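Local coordinates for protein VP2 (Primate bocaparvovirus 1, PDB 7L0Y) that builds the icosahedral T=1 shell of human bocavirus 1, sixty copies of capsid protein assembling into a particle about 26 nm across, at residues T72-N77 / G423-K428; P143-P148 / F165-I170; T272-G277 / F380-W385; S322-P327 / R359-Y364. One frame throughout, in Å; residues are numbered along the deposited sequence.

Contact 1: T72-N77 / G423-K428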
loop_
_atom_site.group_PDB
_atom_site.type_symbol
_atom_site.label_atom_id
_atom_site.label_comp_id
_atom_site.label_asym_id
_atom_site.label_seq_id
_atom_site.Cartn_x
_atom_site.Cartn_y
_atom_site.Cartn_z
ATOM N N THR A 72 -24.336 -91.277 42.946
ATOM C CA THR A 72 -23.734 -91.008 44.240
ATOM C C THR A 72 -23.549 -89.505 44.367
ATOM O O THR A 72 -23.687 -88.764 43.398
ATOM C CB THR A 72 -22.381 -91.709 44.428
ATOM O OG1 THR A 72 -21.485 -91.331 43.380
ATOM C CG2 THR A 72 -22.532 -93.201 44.435
ATOM N N TYR A 73 -23.254 -89.052 45.576
ATOM C CA TYR A 73 -23.216 -87.624 45.832
ATOM C C TYR A 73 -22.128 -87.290 46.837
ATOM O O TYR A 73 -21.682 -88.135 47.609
ATOM C CB TYR A 73 -24.575 -87.125 46.332
ATOM C CG TYR A 73 -24.979 -87.723 47.647
ATOM C CD1 TYR A 73 -24.712 -87.068 48.836
ATOM C CD2 TYR A 73 -25.598 -88.956 47.704
ATOM C CE1 TYR A 73 -25.065 -87.610 50.025
ATOM C CE2 TYR A 73 -25.952 -89.507 48.894
ATOM C CZ TYR A 73 -25.685 -88.834 50.052
ATOM O OH TYR A 73 -26.046 -89.386 51.252
ATOM N N PHE A 74 -21.712 -86.030 46.807
ATOM C CA PHE A 74 -20.787 -85.455 47.769
ATOM C C PHE A 74 -21.556 -84.785 48.894
ATOM O O PHE A 74 -22.494 -84.025 48.650
ATOM C CB PHE A 74 -19.865 -84.437 47.101
ATOM C CG PHE A 74 -18.918 -85.031 46.120
ATOM C CD1 PHE A 74 -17.705 -85.522 46.531
ATOM C CD2 PHE A 74 -19.240 -85.110 44.785
ATOM C CE1 PHE A 74 -16.838 -86.096 45.640
ATOM C CE2 PHE A 74 -18.363 -85.669 43.888
ATOM C CZ PHE A 74 -17.160 -86.158 44.316
ATOM N N ASN A 75 -21.154 -85.069 50.126
ATOM C CA ASN A 75 -21.724 -84.437 51.309
ATOM C C ASN A 75 -20.624 -83.715 52.071
ATOM O O ASN A 75 -19.751 -84.352 52.666
ATOM C CB ASN A 75 -22.411 -85.463 52.196
ATOM C CG ASN A 75 -23.130 -84.829 53.347
ATOM O OD1 ASN A 75 -23.556 -83.683 53.266
ATOM N ND2 ASN A 75 -23.273 -85.566 54.430
ATOM N N PHE A 76 -20.671 -82.390 52.060
ATOM C CA PHE A 76 -19.701 -81.563 52.760
ATOM C C PHE A 76 -20.188 -81.061 54.107
ATOM O O PHE A 76 -19.505 -80.246 54.723
ATOM C CB PHE A 76 -19.292 -80.387 51.884
ATOM C CG PHE A 76 -18.568 -80.798 50.661
ATOM C CD1 PHE A 76 -17.211 -81.017 50.694
ATOM C CD2 PHE A 76 -19.250 -81.016 49.485
ATOM C CE1 PHE A 76 -16.547 -81.409 49.568
ATOM C CE2 PHE A 76 -18.592 -81.412 48.365
ATOM C CZ PHE A 76 -17.240 -81.609 48.403
ATOM N N ASN A 77 -21.349 -81.504 54.580
ATOM C CA ASN A 77 -21.992 -80.803 55.684
ATOM C C ASN A 77 -21.532 -81.390 57.020
ATOM O O ASN A 77 -22.101 -82.337 57.562
ATOM C CB ASN A 77 -23.497 -80.902 55.513
ATOM C CG ASN A 77 -24.250 -80.039 56.466
ATOM O OD1 ASN A 77 -23.769 -79.000 56.889
ATOM N ND2 ASN A 77 -25.450 -80.458 56.804
ATOM N N GLY A 423 -25.487 -76.489 46.897
ATOM C CA GLY A 423 -26.131 -77.564 46.168
ATOM C C GLY A 423 -25.343 -78.855 46.278
ATOM O O GLY A 423 -24.116 -78.849 46.392
ATOM N N THR A 424 -26.061 -79.968 46.256
ATOM C CA THR A 424 -25.412 -81.269 46.257
ATOM C C THR A 424 -24.792 -81.546 44.899
ATOM O O THR A 424 -25.428 -81.353 43.864
ATOM C CB THR A 424 -26.412 -82.364 46.602
ATOM O OG1 THR A 424 -26.886 -82.167 47.936
ATOM C CG2 THR A 424 -25.771 -83.719 46.493
ATOM N N ILE A 425 -23.550 -81.998 44.904
ATOM C CA ILE A 425 -22.897 -82.448 43.689
ATOM C C ILE A 425 -23.165 -83.934 43.539
ATOM O O ILE A 425 -22.774 -84.736 44.388
ATOM C CB ILE A 425 -21.395 -82.157 43.723
ATOM C CG1 ILE A 425 -21.159 -80.660 43.830
ATOM C CG2 ILE A 425 -20.742 -82.688 42.473
ATOM C CD1 ILE A 425 -19.765 -80.320 44.216
ATOM N N PHE A 426 -23.854 -84.297 42.470
ATOM C CA PHE A 426 -24.119 -85.684 42.144
ATOM C C PHE A 426 -23.102 -86.154 41.127
ATOM O O PHE A 426 -22.726 -85.409 40.222
ATOM C CB PHE A 426 -25.524 -85.857 41.590
ATOM C CG PHE A 426 -26.586 -85.563 42.570
ATOM C CD1 PHE A 426 -27.002 -86.528 43.459
ATOM C CD2 PHE A 426 -27.176 -84.324 42.610
ATOM C CE1 PHE A 426 -27.984 -86.261 44.357
ATOM C CE2 PHE A 426 -28.159 -84.063 43.509
ATOM C CZ PHE A 426 -28.563 -85.035 44.384
ATOM N N ILE A 427 -22.658 -87.386 41.277
ATOM C CA ILE A 427 -21.686 -87.963 40.373
ATOM C C ILE A 427 -22.035 -89.423 40.161
ATOM O O ILE A 427 -22.357 -90.138 41.112
ATOM C CB ILE A 427 -20.254 -87.792 40.914
ATOM C CG1 ILE A 427 -19.226 -88.434 39.995
ATOM C CG2 ILE A 427 -20.153 -88.322 42.287
ATOM C CD1 ILE A 427 -17.823 -88.152 40.408
ATOM N N LYS A 428 -22.030 -89.846 38.911
ATOM C CA LYS A 428 -22.029 -91.265 38.617
ATOM C C LYS A 428 -21.148 -91.454 37.407
ATOM O O LYS A 428 -20.875 -90.505 36.676
ATOM C CB LYS A 428 -23.418 -91.835 38.331
ATOM C CG LYS A 428 -24.012 -91.375 37.053
ATOM C CD LYS A 428 -25.344 -92.015 36.820
ATOM C CE LYS A 428 -25.908 -91.587 35.474
ATOM N NZ LYS A 428 -25.133 -92.134 34.344
#
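T72 and I427 hold strands 71-74 and 424-429 together as an antiparallel hydrogen-bonded pair. Of the backbone bonds, I427 N to T72 O is 2.7 Å and nearly straight, whereas T72 N gives its hydrogen to I427 O at 2.9 Å in a somewhat bent bond. One step along, Y73 and F426 form a non-hydrogen-bonded pair with CA atoms 4.3 Å apart, and F74 N reaches I425 O at 2.9 Å.

The side chain of T72 adds a further polar link. With chi1 at 57°, OG1 sits between the backbone N and the carbonyl carbon and donates to I427 O at 2.7 Å. T72 N and T72 OG1 approach that oxygen from opposite faces of its carbonyl plane, gripping it twice, and OG1 also meets T41 OG1.

Apolar packing divides between the two faces. On the face of T72, F74, I425 and I427, the F74 ring bears on both isoleucines: its CD2 lies 3.7 Å from I425 CG2, and its CE2 3.6 Å from I427 CG2. F39 and W162 meet F74 edge-to-face from beyond the two strands. On the other face, Y73 CB lies 3.8 Å from F426 CD1 and close to T424 CG2; the Y73 ring leads away, carrying OH to D152. The N-to-C directions of the short strand segments are 143° apart, antiparallel but well twisted. Strand 424-429 lies between 71-74 and 132-137, antiparallel to both, which fits the CHEF sheet of the eight-stranded jelly roll at the core of parvovirus capsid proteins.

Contact 2: P143-P148 / F165-I170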
loop_
_atom_site.group_PDB
_atom_site.type_symbol
_atom_site.label_atom_id
_atom_site.label_comp_id
_atom_site.label_asym_id
_atom_site.label_seq_id
_atom_site.Cartn_x
_atom_site.Cartn_y
_atom_site.Cartn_z
ATOM N N PRO A 143 -35.000 -84.136 45.198
ATOM C CA PRO A 143 -34.942 -84.426 46.633
ATOM C C PRO A 143 -33.528 -84.293 47.160
ATOM O O PRO A 143 -32.561 -84.641 46.483
ATOM C CB PRO A 143 -35.435 -85.868 46.716
ATOM C CG PRO A 143 -36.289 -86.023 45.533
ATOM C CD PRO A 143 -35.702 -85.195 44.458
ATOM N N ASN A 144 -33.408 -83.764 48.371
ATOM C CA ASN A 144 -32.092 -83.577 48.959
ATOM C C ASN A 144 -31.386 -84.913 49.108
ATOM O O ASN A 144 -31.990 -85.914 49.495
ATOM C CB ASN A 144 -32.196 -82.891 50.314
ATOM C CG ASN A 144 -33.033 -83.671 51.286
ATOM O OD1 ASN A 144 -33.891 -84.449 50.886
ATOM N ND2 ASN A 144 -32.752 -83.512 52.567
ATOM N N ALA A 145 -30.097 -84.925 48.792
ATOM C CA ALA A 145 -29.335 -86.158 48.895
ATOM C C ALA A 145 -28.950 -86.444 50.328
ATOM O O ALA A 145 -28.959 -87.600 50.758
ATOM C CB ALA A 145 -28.089 -86.078 48.022
ATOM N N SER A 146 -28.629 -85.407 51.081
ATOM C CA SER A 146 -28.034 -85.559 52.387
ATOM C C SER A 146 -28.985 -85.047 53.450
ATOM O O SER A 146 -29.821 -84.176 53.210
ATOM C CB SER A 146 -26.705 -84.821 52.472
ATOM O OG SER A 146 -26.178 -84.912 53.775
ATOM N N HIS A 147 -28.841 -85.617 54.632
ATOM C CA HIS A 147 -29.566 -85.233 55.820
ATOM C C HIS A 147 -28.552 -85.050 56.933
ATOM O O HIS A 147 -27.539 -85.749 56.964
ATOM C CB HIS A 147 -30.598 -86.307 56.180
ATOM C CG HIS A 147 -31.537 -85.911 57.269
ATOM N ND1 HIS A 147 -31.287 -86.167 58.598
ATOM C CD2 HIS A 147 -32.714 -85.248 57.228
ATOM C CE1 HIS A 147 -32.280 -85.699 59.328
ATOM N NE2 HIS A 147 -33.159 -85.135 58.521
ATOM N N PRO A 148 -28.758 -84.083 57.819
ATOM C CA PRO A 148 -27.782 -83.860 58.887
ATOM C C PRO A 148 -27.539 -85.117 59.705
ATOM O O PRO A 148 -28.417 -85.965 59.859
ATOM C CB PRO A 148 -28.430 -82.758 59.725
ATOM C CG PRO A 148 -29.256 -82.016 58.750
ATOM C CD PRO A 148 -29.789 -83.033 57.793
ATOM N N PHE A 165 -21.685 -92.283 48.872
ATOM C CA PHE A 165 -22.842 -93.114 49.140
ATOM C C PHE A 165 -23.844 -92.989 48.016
ATOM O O PHE A 165 -23.864 -91.994 47.306
ATOM C CB PHE A 165 -23.508 -92.710 50.449
ATOM C CG PHE A 165 -22.892 -93.338 51.655
ATOM C CD1 PHE A 165 -23.462 -94.454 52.232
ATOM C CD2 PHE A 165 -21.744 -92.811 52.215
ATOM C CE1 PHE A 165 -22.898 -95.036 53.345
ATOM C CE2 PHE A 165 -21.175 -93.388 53.331
ATOM C CZ PHE A 165 -21.753 -94.503 53.898
ATOM N N GLN A 166 -24.663 -94.021 47.850
ATOM C CA GLN A 166 -25.699 -94.002 46.841
ATOM C C GLN A 166 -26.780 -92.999 47.200
ATOM O O GLN A 166 -27.197 -92.891 48.351
ATOM C CB GLN A 166 -26.309 -95.382 46.715
ATOM C CG GLN A 166 -27.256 -95.495 45.591
ATOM C CD GLN A 166 -27.785 -96.875 45.453
ATOM O OE1 GLN A 166 -27.438 -97.762 46.219
ATOM N NE2 GLN A 166 -28.606 -97.083 44.455
ATOM N N TYR A 167 -27.244 -92.280 46.195
ATOM C CA TYR A 167 -28.345 -91.356 46.355
ATOM C C TYR A 167 -29.677 -92.084 46.298
ATOM O O TYR A 167 -29.864 -93.021 45.524
ATOM C CB TYR A 167 -28.272 -90.273 45.290
ATOM C CG TYR A 167 -29.466 -89.369 45.220
ATOM C CD1 TYR A 167 -29.791 -88.536 46.271
ATOM C CD2 TYR A 167 -30.209 -89.279 44.068
ATOM C CE1 TYR A 167 -30.862 -87.695 46.191
ATOM C CE2 TYR A 167 -31.259 -88.442 43.980
ATOM C CZ TYR A 167 -31.587 -87.649 45.040
ATOM O OH TYR A 167 -32.650 -86.800 44.942
ATOM N N GLY A 168 -30.590 -91.652 47.145
ATOM C CA GLY A 168 -31.913 -92.228 47.201
ATOM C C GLY A 168 -32.801 -91.288 47.968
ATOM O O GLY A 168 -32.328 -90.374 48.645
ATOM N N TYR A 169 -34.100 -91.511 47.849
ATOM C CA TYR A 169 -35.055 -90.610 48.457
ATOM C C TYR A 169 -36.359 -91.346 48.668
ATOM O O TYR A 169 -36.632 -92.369 48.041
ATOM C CB TYR A 169 -35.258 -89.352 47.608
ATOM C CG TYR A 169 -35.774 -89.616 46.219
ATOM C CD1 TYR A 169 -37.130 -89.641 45.960
ATOM C CD2 TYR A 169 -34.902 -89.836 45.169
ATOM C CE1 TYR A 169 -37.598 -89.871 44.706
ATOM C CE2 TYR A 169 -35.363 -90.072 43.910
ATOM C CZ TYR A 169 -36.711 -90.092 43.679
ATOM O OH TYR A 169 -37.183 -90.338 42.418
ATOM N N ILE A 170 -37.161 -90.805 49.575
ATOM C CA ILE A 170 -38.451 -91.377 49.939
ATOM C C ILE A 170 -39.508 -90.697 49.075
ATOM O O ILE A 170 -39.741 -89.490 49.238
ATOM C CB ILE A 170 -38.732 -91.189 51.433
ATOM C CG1 ILE A 170 -37.686 -91.949 52.247
ATOM C CG2 ILE A 170 -40.115 -91.665 51.779
ATOM C CD1 ILE A 170 -37.655 -91.584 53.702
#
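P143 lies against Y167 and Y169, where the loop after strand 132-137 folds back over strand 161-169, which pairs with strands 65-69 and 71-74 beside the jelly-roll barrel. This end is closely packed. Y167 OH donates to P143 O at 2.7 Å, coming in tilted out of the carbonyl plane, while P143 CB lies 3.4 Å from the same hydroxyl. N144 O is at the edge of the Y167 ring, in its plane. Nearer the ring's attachment, A145 CB rests 3.5 Å from Y167 CD1. Y167 CG is anti to the backbone N (chi1 171°), which carries the ring to the loop.

Beyond A145 the two segments part. S146, H147 and P148 carry the loop away, and F165 and Q166 at the start of the strand do not reach it. There a second subunit takes over: H147 packs on P271 and F165 on P245 of that neighbouring chain.

At the close end, Y169 stands with CB 3.6 Å from P143 CB, and its hydroxyl bonds to F200 N. P143 CG sits over one face of the Y169 ring in a CH-pi contact, 3.9 Å from the centroid and 20° off the normal.

Contact 3: T272-G277 / F380-W385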
loop_
_atom_site.group_PDB
_atom_site.type_symbol
_atom_site.label_atom_id
_atom_site.label_comp_id
_atom_site.label_asym_id
_atom_site.label_seq_id
_atom_site.Cartn_x
_atom_site.Cartn_y
_atom_site.Cartn_z
ATOM N N THR A 272 -38.176 -60.449 86.572
ATOM C CA THR A 272 -37.600 -60.352 85.244
ATOM C C THR A 272 -38.709 -60.339 84.204
ATOM O O THR A 272 -39.793 -60.889 84.413
ATOM C CB THR A 272 -36.620 -61.502 84.963
ATOM O OG1 THR A 272 -35.921 -61.247 83.739
ATOM C CG2 THR A 272 -37.346 -62.836 84.851
ATOM N N SER A 273 -38.437 -59.673 83.094
ATOM C CA SER A 273 -39.337 -59.678 81.958
ATOM C C SER A 273 -39.023 -60.786 80.973
ATOM O O SER A 273 -39.669 -60.862 79.928
ATOM C CB SER A 273 -39.296 -58.330 81.234
ATOM O OG SER A 273 -39.841 -57.301 82.038
ATOM N N TRP A 274 -38.055 -61.637 81.267
ATOM C CA TRP A 274 -37.557 -62.577 80.282
ATOM C C TRP A 274 -37.844 -64.006 80.710
ATOM O O TRP A 274 -37.669 -64.369 81.872
ATOM C CB TRP A 274 -36.068 -62.344 80.047
ATOM C CG TRP A 274 -35.870 -60.960 79.555
ATOM C CD1 TRP A 274 -35.381 -59.904 80.253
ATOM C CD2 TRP A 274 -36.300 -60.444 78.298
ATOM N NE1 TRP A 274 -35.416 -58.772 79.486
ATOM C CE2 TRP A 274 -35.982 -59.077 78.279
ATOM C CE3 TRP A 274 -36.889 -61.013 77.172
ATOM C CZ2 TRP A 274 -36.236 -58.273 77.180
ATOM C CZ3 TRP A 274 -37.141 -60.218 76.090
ATOM C CH2 TRP A 274 -36.817 -58.862 76.096
ATOM N N MET A 275 -38.291 -64.807 79.753
ATOM C CA MET A 275 -38.882 -66.110 79.994
ATOM C C MET A 275 -37.953 -67.218 79.521
ATOM O O MET A 275 -37.138 -67.025 78.618
ATOM C CB MET A 275 -40.249 -66.204 79.286
ATOM C CG MET A 275 -40.903 -67.571 79.294
ATOM S SD MET A 275 -41.244 -68.229 80.921
ATOM C CE MET A 275 -42.679 -67.288 81.364
ATOM N N THR A 276 -38.060 -68.368 80.176
ATOM C CA THR A 276 -37.393 -69.575 79.715
ATOM C C THR A 276 -37.733 -69.845 78.255
ATOM O O THR A 276 -38.879 -69.699 77.834
ATOM C CB THR A 276 -37.827 -70.757 80.579
ATOM O OG1 THR A 276 -37.451 -70.520 81.935
ATOM C CG2 THR A 276 -37.182 -72.017 80.118
ATOM N N GLY A 277 -36.733 -70.230 77.475
ATOM C CA GLY A 277 -36.947 -70.555 76.086
ATOM C C GLY A 277 -37.764 -71.818 75.900
ATOM O O GLY A 277 -38.089 -72.524 76.858
ATOM N N PHE A 380 -43.242 -68.483 73.570
ATOM C CA PHE A 380 -43.908 -67.518 74.425
ATOM C C PHE A 380 -43.191 -66.196 74.225
ATOM O O PHE A 380 -42.004 -66.181 73.895
ATOM C CB PHE A 380 -43.844 -67.974 75.890
ATOM C CG PHE A 380 -44.672 -67.165 76.828
ATOM C CD1 PHE A 380 -46.038 -67.369 76.910
ATOM C CD2 PHE A 380 -44.093 -66.230 77.657
ATOM C CE1 PHE A 380 -46.803 -66.636 77.773
ATOM C CE2 PHE A 380 -44.857 -65.498 78.523
ATOM C CZ PHE A 380 -46.216 -65.702 78.584
ATOM N N PRO A 381 -43.880 -65.075 74.388
ATOM C CA PRO A 381 -43.198 -63.788 74.272
ATOM C C PRO A 381 -42.105 -63.629 75.316
ATOM O O PRO A 381 -42.170 -64.173 76.417
ATOM C CB PRO A 381 -44.325 -62.772 74.478
ATOM C CG PRO A 381 -45.380 -63.518 75.162
ATOM C CD PRO A 381 -45.320 -64.888 74.603
ATOM N N ASN A 382 -41.072 -62.887 74.922
ATOM C CA ASN A 382 -39.964 -62.518 75.802
ATOM C C ASN A 382 -39.103 -63.712 76.189
ATOM O O ASN A 382 -38.494 -63.724 77.255
ATOM C CB ASN A 382 -40.479 -61.823 77.061
ATOM C CG ASN A 382 -41.156 -60.522 76.766
ATOM O OD1 ASN A 382 -40.807 -59.828 75.822
ATOM N ND2 ASN A 382 -42.184 -60.214 77.537
ATOM N N GLN A 383 -39.041 -64.725 75.337
ATOM C CA GLN A 383 -38.128 -65.841 75.522
ATOM C C GLN A 383 -36.819 -65.514 74.828
ATOM O O GLN A 383 -36.819 -65.032 73.696
ATOM C CB GLN A 383 -38.701 -67.138 74.958
ATOM C CG GLN A 383 -39.851 -67.716 75.718
ATOM C CD GLN A 383 -40.412 -68.928 75.029
ATOM O OE1 GLN A 383 -40.322 -69.048 73.817
ATOM N NE2 GLN A 383 -40.982 -69.841 75.794
ATOM N N VAL A 384 -35.713 -65.749 75.515
ATOM C CA VAL A 384 -34.389 -65.591 74.938
ATOM C C VAL A 384 -33.602 -66.842 75.274
ATOM O O VAL A 384 -33.694 -67.356 76.391
ATOM C CB VAL A 384 -33.671 -64.326 75.451
ATOM C CG1 VAL A 384 -34.416 -63.080 75.015
ATOM C CG2 VAL A 384 -33.540 -64.350 76.951
ATOM N N TRP A 385 -32.872 -67.362 74.299
ATOM C CA TRP A 385 -32.057 -68.534 74.550
ATOM C C TRP A 385 -30.902 -68.540 73.571
ATOM O O TRP A 385 -30.983 -67.960 72.488
ATOM C CB TRP A 385 -32.880 -69.823 74.443
ATOM C CG TRP A 385 -33.437 -70.119 73.084
ATOM C CD1 TRP A 385 -32.904 -70.948 72.159
ATOM C CD2 TRP A 385 -34.622 -69.574 72.496
ATOM N NE1 TRP A 385 -33.677 -70.971 71.038
ATOM C CE2 TRP A 385 -34.744 -70.136 71.217
ATOM C CE3 TRP A 385 -35.594 -68.671 72.928
ATOM C CZ2 TRP A 385 -35.792 -69.825 70.362
ATOM C CZ3 TRP A 385 -36.629 -68.362 72.083
ATOM C CH2 TRP A 385 -36.722 -68.936 70.812
#
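A type II beta turn from F380 to Q383 presses its far end against W274 and M275, in the loop leading to strand 279-280. M275 N donates to N382 O at 2.7 Å, tilted out of the carbonyl plane, and M275 pairs with Q383 in a single beta bridge. The same N382 O lies at the edge of the W274 ring, near its plane, 3.2 Å from CE3. The N382 side chain lies to one side of the indole plane, its amide turned 76° from it, with OD1 3.7 Å from W274 CZ3 and bonded to D410 N of a third subunit. V384 CG1 packs on W274 CE3 at 3.9 Å.

The segment lies at a subunit interface: just after the turn, V384 and W385 join an antiparallel beta ladder with a strand of the third subunit, while T407 of that subunit bonds to F380 and Q383.

M275 and Q383 run side by side, CG to CG 3.7 Å. M275 CG, anti to the backbone N (chi1 172°), comes 3.8 Å from F380 CD2; the bends at chi2 and chi3 bring CE near that ring. Q383 CG meets T276 O at 3.1 Å, and its NE2 bonds to W378 O. W385 CE3 packs on G277 CA.

Contact 4: S322-P327 / R359-Y364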
loop_
_atom_site.group_PDB
_atom_site.type_symbol
_atom_site.label_atom_id
_atom_site.label_comp_id
_atom_site.label_asym_id
_atom_site.label_seq_id
_atom_site.Cartn_x
_atom_site.Cartn_y
_atom_site.Cartn_z
ATOM N N SER A 322 -35.874 -81.271 73.826
ATOM C CA SER A 322 -35.784 -80.404 74.999
ATOM C C SER A 322 -35.468 -78.963 74.626
ATOM O O SER A 322 -35.684 -78.051 75.429
ATOM C CB SER A 322 -34.737 -80.949 75.969
ATOM O OG SER A 322 -33.441 -80.959 75.400
ATOM N N GLY A 323 -34.956 -78.734 73.424
ATOM C CA GLY A 323 -34.599 -77.381 73.042
ATOM C C GLY A 323 -33.505 -76.839 73.937
ATOM O O GLY A 323 -32.497 -77.500 74.198
ATOM N N CYS A 324 -33.703 -75.622 74.425
ATOM C CA CYS A 324 -32.750 -75.004 75.335
ATOM C C CYS A 324 -33.000 -75.366 76.788
ATOM O O CYS A 324 -32.294 -74.855 77.661
ATOM C CB CYS A 324 -32.787 -73.486 75.186
ATOM S SG CYS A 324 -34.421 -72.788 75.458
ATOM N N LEU A 325 -33.990 -76.201 77.072
ATOM C CA LEU A 325 -34.251 -76.590 78.444
ATOM C C LEU A 325 -33.151 -77.500 78.960
ATOM O O LEU A 325 -32.486 -78.200 78.197
ATOM C CB LEU A 325 -35.585 -77.316 78.567
ATOM C CG LEU A 325 -36.834 -76.544 78.185
ATOM C CD1 LEU A 325 -38.041 -77.395 78.439
ATOM C CD2 LEU A 325 -36.899 -75.282 78.967
ATOM N N ALA A 326 -32.972 -77.490 80.268
ATOM C CA ALA A 326 -32.041 -78.412 80.890
ATOM C C ALA A 326 -32.560 -79.832 80.729
ATOM O O ALA A 326 -33.641 -80.149 81.232
ATOM C CB ALA A 326 -31.859 -78.086 82.364
ATOM N N PRO A 327 -31.838 -80.706 80.034
ATOM C CA PRO A 327 -32.324 -82.077 79.859
ATOM C C PRO A 327 -32.420 -82.787 81.198
ATOM O O PRO A 327 -31.473 -82.796 81.984
ATOM C CB PRO A 327 -31.270 -82.712 78.947
ATOM C CG PRO A 327 -30.044 -81.915 79.192
ATOM C CD PRO A 327 -30.493 -80.516 79.468
ATOM N N ARG A 359 -28.426 -71.465 78.190
ATOM C CA ARG A 359 -28.818 -72.840 77.959
ATOM C C ARG A 359 -29.258 -73.437 79.282
ATOM O O ARG A 359 -29.161 -72.801 80.331
ATOM C CB ARG A 359 -27.668 -73.656 77.361
ATOM C CG ARG A 359 -27.177 -73.160 76.018
ATOM C CD ARG A 359 -28.146 -73.477 74.907
ATOM N NE ARG A 359 -28.256 -74.910 74.672
ATOM C CZ ARG A 359 -29.114 -75.461 73.826
ATOM N NH1 ARG A 359 -29.935 -74.703 73.124
ATOM N NH2 ARG A 359 -29.143 -76.771 73.678
ATOM N N ASP A 360 -29.734 -74.677 79.219
ATOM C CA ASP A 360 -30.097 -75.437 80.411
ATOM C C ASP A 360 -31.123 -74.691 81.256
ATOM O O ASP A 360 -31.061 -74.676 82.485
ATOM C CB ASP A 360 -28.857 -75.769 81.224
ATOM C CG ASP A 360 -27.930 -76.699 80.493
ATOM O OD1 ASP A 360 -28.387 -77.397 79.567
ATOM O OD2 ASP A 360 -26.730 -76.698 80.815
ATOM N N GLN A 361 -32.071 -74.058 80.584
ATOM C CA GLN A 361 -33.073 -73.251 81.252
ATOM C C GLN A 361 -34.180 -74.138 81.806
ATOM O O GLN A 361 -34.438 -75.231 81.299
ATOM C CB GLN A 361 -33.648 -72.234 80.273
ATOM C CG GLN A 361 -32.604 -71.349 79.623
ATOM C CD GLN A 361 -33.204 -70.357 78.659
ATOM O OE1 GLN A 361 -34.343 -70.503 78.232
ATOM N NE2 GLN A 361 -32.428 -69.354 78.285
ATOM N N LEU A 362 -34.834 -73.667 82.860
ATOM C CA LEU A 362 -35.973 -74.375 83.424
ATOM C C LEU A 362 -37.041 -73.383 83.846
ATOM O O LEU A 362 -36.752 -72.226 84.148
ATOM C CB LEU A 362 -35.580 -75.241 84.621
ATOM C CG LEU A 362 -34.719 -76.470 84.343
ATOM C CD1 LEU A 362 -34.316 -77.112 85.644
ATOM C CD2 LEU A 362 -35.474 -77.455 83.473
ATOM N N LEU A 363 -38.284 -73.848 83.859
ATOM C CA LEU A 363 -39.412 -73.051 84.308
ATOM C C LEU A 363 -40.122 -73.805 85.419
ATOM O O LEU A 363 -40.365 -75.007 85.298
ATOM C CB LEU A 363 -40.371 -72.747 83.155
ATOM C CG LEU A 363 -41.553 -71.839 83.490
ATOM C CD1 LEU A 363 -41.050 -70.486 83.950
ATOM C CD2 LEU A 363 -42.462 -71.673 82.295
ATOM N N TYR A 364 -40.431 -73.107 86.505
ATOM C CA TYR A 364 -41.102 -73.701 87.656
ATOM C C TYR A 364 -42.401 -72.963 87.924
ATOM O O TYR A 364 -42.412 -71.738 88.070
ATOM C CB TYR A 364 -40.191 -73.709 88.878
ATOM C CG TYR A 364 -39.143 -74.764 88.743
ATOM C CD1 TYR A 364 -39.351 -76.030 89.251
ATOM C CD2 TYR A 364 -37.981 -74.526 88.033
ATOM C CE1 TYR A 364 -38.420 -77.007 89.104
ATOM C CE2 TYR A 364 -37.044 -75.503 87.876
ATOM C CZ TYR A 364 -37.270 -76.745 88.413
ATOM O OH TYR A 364 -36.337 -77.739 88.263
#
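Q361 and C324 meet both by backbone and by side chain. Q361 N donates to C324 O at 3.0 Å in the carbonyl plane, and the Q361 side chain then runs along the cysteine. Its CB lies 3.9 Å from C324 O, and CG keeps about the same distance from that oxygen. Because the chain is extended beyond CG (chi2 180°), CD is carried past the backbone to 4.2 Å from C324 SG. At the tip OE1 is 3.6 Å from C324 SG and accepts from G277 N, while NE2 donates to V384 O, so both ends of this buried group are satisfied by the neighbouring 272-277 and 380-385 region.

C324 belongs to a type II' beta turn, S322 to L325, closed by L325 N to S322 O. The turn docks at the start of strand 361-366, where L325 and Q361 form a single bridge and A326 N donates to Q361 O at 2.9 Å. Q361 to Y364 themselves pair in an antiparallel ladder with a strand of a third subunit, which places the turn beside an interface.

R359 flanks the turn on its glycine side. Its chain is bent at chi2 and chi3, bringing one face of the guanidinium over C324 CA, which lies 3.5 Å above the plane, while NH1 bonds to D386 O. Past the bridge, A326 CB packs on L362 CD2 at 3.8 Å. P327 CD lies 3.8 Å from D360 OD1.

Overall arrangement
The four contacts form two groups; contact 1 lies across the chain's centre from contacts 3 and 4. Contacts 1 and 2 touch, with centres 9 Å apart, and lie on neighbouring strands 71-74 and 161-169. Contacts 3 and 4 also touch, at 12 Å between centres, and both border the third subunit. Between the groups centres lie 33 to 40 Å apart. Along the chain, contact 1 spans the other three: contact 2 closes first, then contact 3 opens and encloses contact 4. Contacts 3 and 4 fall in the insertion between strands 215-232 and 424-429, consistent with the GH loop of parvovirus capsids, while contact 1 pairs the following strand, 424-429, with the early strand 71-74.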